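PDB 2QDR: uncharacterized protein from Nostoc punctiforme, which is of unknown function but, as a double-stranded beta-helix protein of the cupin clan, is possibly a dioxygenase. Local coordinates for residues A[260-265]-A[279-284]. Residues are numbered along the deposited sequence; the frame is centred on the assembly and turned at random.
Sequences HYWYCP and GLFFVR
Trp262 lays the far rim of its indole against Phe281, with CH2 of Trp262 3.7 Å from CD2 of Phe281 and the neighbouring CZ3 of Trp262 3.9 Å from that same CD2. The phenylalanine atom lies near the indole plane, so the approach is to the edge of the tryptophan. The two rings are nevertheless oblique to each other: their planes are inclined at 63°, and the centroid of the Trp262 six-membered ring is 6.0 Å from that of Phe281. Further round the same rim, CG2 of Val283 sits 4.2 Å from CZ2 of Trp262, again near the indole plane. The chi1 of 66° sets CG of Trp262 between its backbone N and carbonyl carbon, and together with a chi2 of 90° it directs the six-membered ring to strand 279-284. The indole thereby spans the gap between strands whose nearest CA atoms, of Trp262 and Val283, are 9.3 Å apart, with strand 240-245 running between them, antiparallel to both. The sheet belongs to a double-stranded beta-helix of the cupin clan, and these three apolar side chains are buried within it. A bound unknown ligand also lies close to Trp262, consistent with the indole lining a pocket. Replacing Trp262 by an alanine would probably open a gap beside Phe281 CD2 and Val283 CG2, both left without the indole rim. From strand 279-284, Phe281 also touches Ile224 and Cys244, while Val283 packs on Trp220 of strand 218-224.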
loop_
_atom_site.group_PDB
_atom_site.type_symbol
_atom_site.label_atom_id
_atom_site.label_comp_id
_atom_site.label_asym_id
_atom_site.label_seq_id
_atom_site.Cartn_x
_atom_site.Cartn_y
_atom_site.Cartn_z
ATOM N N HIS A 260 34.801 -10.767 -14.842
ATOM C CA HIS A 260 34.446 -12.171 -15.122
ATOM C C HIS A 260 33.109 -12.151 -15.849
ATOM O O HIS A 260 32.273 -11.281 -15.612
ATOM C CB HIS A 260 34.378 -13.034 -13.868
ATOM C CG HIS A 260 35.721 -13.401 -13.313
ATOM N ND1 HIS A 260 36.165 -14.706 -13.252
ATOM C CD2 HIS A 260 36.746 -12.634 -12.874
ATOM C CE1 HIS A 260 37.383 -14.728 -12.742
ATOM N NE2 HIS A 260 37.762 -13.483 -12.513
ATOM N N TYR A 261 32.926 -13.105 -16.744
ATOM C CA TYR A 261 31.716 -13.224 -17.543
ATOM C C TYR A 261 31.112 -14.614 -17.448
ATOM O O TYR A 261 31.814 -15.583 -17.141
ATOM C CB TYR A 261 32.079 -12.904 -18.994
ATOM C CG TYR A 261 31.039 -13.218 -20.053
ATOM C CD1 TYR A 261 31.000 -14.472 -20.638
ATOM C CD2 TYR A 261 30.129 -12.264 -20.487
ATOM C CE1 TYR A 261 30.090 -14.786 -21.595
ATOM C CE2 TYR A 261 29.195 -12.568 -21.467
ATOM C CZ TYR A 261 29.190 -13.838 -22.020
ATOM O OH TYR A 261 28.286 -14.188 -22.991
ATOM N N TRP A 262 29.809 -14.710 -17.694
ATOM C CA TRP A 262 29.146 -16.006 -17.689
ATOM C C TRP A 262 28.160 -16.169 -18.842
ATOM O O TRP A 262 27.753 -15.197 -19.480
ATOM C CB TRP A 262 28.443 -16.271 -16.357
ATOM C CG TRP A 262 27.305 -15.413 -16.028
ATOM C CD1 TRP A 262 26.000 -15.630 -16.336
ATOM C CD2 TRP A 262 27.346 -14.220 -15.258
ATOM N NE1 TRP A 262 25.221 -14.629 -15.823
ATOM C CE2 TRP A 262 26.025 -13.742 -15.164
ATOM C CE3 TRP A 262 28.379 -13.487 -14.662
ATOM C CZ2 TRP A 262 25.704 -12.578 -14.474
ATOM C CZ3 TRP A 262 28.062 -12.333 -13.996
ATOM C CH2 TRP A 262 26.735 -11.887 -13.900
ATOM N N TYR A 263 27.830 -17.434 -19.095
ATOM C CA TYR A 263 26.897 -17.850 -20.122
ATOM C C TYR A 263 26.196 -19.101 -19.620
ATOM O O TYR A 263 26.837 -20.096 -19.334
ATOM C CB TYR A 263 27.596 -18.128 -21.455
ATOM C CG TYR A 263 26.658 -18.696 -22.496
ATOM C CD1 TYR A 263 25.736 -17.881 -23.138
ATOM C CD2 TYR A 263 26.693 -20.044 -22.847
ATOM C CE1 TYR A 263 24.867 -18.389 -24.104
ATOM C CE2 TYR A 263 25.821 -20.567 -23.807
ATOM C CZ TYR A 263 24.911 -19.736 -24.432
ATOM O OH TYR A 263 24.057 -20.244 -25.386
ATOM N N CYS A 264 24.882 -19.025 -19.507
ATOM C CA CYS A 264 24.065 -20.112 -19.023
ATOM C C CYS A 264 22.979 -20.371 -20.046
ATOM O O CYS A 264 21.997 -19.624 -20.079
ATOM C CB CYS A 264 23.456 -19.715 -17.685
ATOM S SG CYS A 264 24.708 -19.206 -16.488
ATOM N N PRO A 265 23.135 -21.415 -20.887
ATOM C CA PRO A 265 22.086 -21.657 -21.869
ATOM C C PRO A 265 20.834 -22.221 -21.198
ATOM O O PRO A 265 20.841 -22.501 -20.002
ATOM C CB PRO A 265 22.720 -22.663 -22.836
ATOM C CG PRO A 265 23.660 -23.416 -22.013
ATOM C CD PRO A 265 24.209 -22.416 -21.006
ATOM N N GLY A 279 27.768 -6.821 -4.999
ATOM C CA GLY A 279 28.358 -6.424 -6.277
ATOM C C GLY A 279 27.388 -5.866 -7.300
ATOM O O GLY A 279 26.180 -5.853 -7.071
ATOM N N LEU A 280 27.943 -5.407 -8.422
ATOM C CA LEU A 280 27.187 -4.848 -9.538
ATOM C C LEU A 280 27.445 -5.753 -10.733
ATOM O O LEU A 280 28.599 -6.090 -11.009
ATOM C CB LEU A 280 27.609 -3.422 -9.867
ATOM C CG LEU A 280 26.880 -2.690 -11.003
ATOM C CD1 LEU A 280 25.390 -2.629 -10.777
ATOM C CD2 LEU A 280 27.460 -1.280 -11.171
ATOM N N PHE A 281 26.378 -6.107 -11.451
ATOM C CA PHE A 281 26.453 -7.021 -12.577
ATOM C C PHE A 281 25.611 -6.631 -13.780
ATOM O O PHE A 281 24.455 -6.302 -13.616
ATOM C CB PHE A 281 25.915 -8.379 -12.124
ATOM C CG PHE A 281 26.603 -8.949 -10.910
ATOM C CD1 PHE A 281 26.126 -8.676 -9.631
ATOM C CD2 PHE A 281 27.715 -9.772 -11.043
ATOM C CE1 PHE A 281 26.759 -9.192 -8.520
ATOM C CE2 PHE A 281 28.339 -10.292 -9.933
ATOM C CZ PHE A 281 27.858 -9.999 -8.672
ATOM N N PHE A 282 26.191 -6.683 -14.977
ATOM C CA PHE A 282 25.475 -6.414 -16.220
ATOM C C PHE A 282 24.881 -7.759 -16.588
ATOM O O PHE A 282 25.626 -8.735 -16.686
ATOM C CB PHE A 282 26.407 -5.931 -17.325
ATOM C CG PHE A 282 25.739 -5.738 -18.665
ATOM C CD1 PHE A 282 25.174 -4.521 -19.008
ATOM C CD2 PHE A 282 25.716 -6.768 -19.609
ATOM C CE1 PHE A 282 24.574 -4.333 -20.262
ATOM C CE2 PHE A 282 25.123 -6.585 -20.863
ATOM C CZ PHE A 282 24.547 -5.368 -21.185
ATOM N N VAL A 283 23.564 -7.828 -16.763
ATOM C CA VAL A 283 22.889 -9.087 -17.077
ATOM C C VAL A 283 21.996 -8.935 -18.287
ATOM O O VAL A 283 21.417 -7.870 -18.496
ATOM C CB VAL A 283 22.020 -9.558 -15.895
ATOM C CG1 VAL A 283 21.426 -10.951 -16.166
ATOM C CG2 VAL A 283 22.836 -9.575 -14.620
ATOM N N ARG A 284 21.863 -10.012 -19.055
ATOM C CA ARG A 284 21.028 -10.017 -20.237
ATOM C C ARG A 284 20.329 -11.395 -20.315
ATOM O O ARG A 284 20.997 -12.422 -20.295
ATOM C CB ARG A 284 21.913 -9.647 -21.425
ATOM C CG ARG A 284 21.167 -9.274 -22.645
ATOM C CD ARG A 284 21.961 -8.373 -23.583
ATOM N NE ARG A 284 23.085 -9.002 -24.270
ATOM C CZ ARG A 284 23.088 -9.462 -25.524
ATOM N NH1 ARG A 284 22.017 -9.401 -26.308
ATOM N NH2 ARG A 284 24.195 -9.988 -26.023
#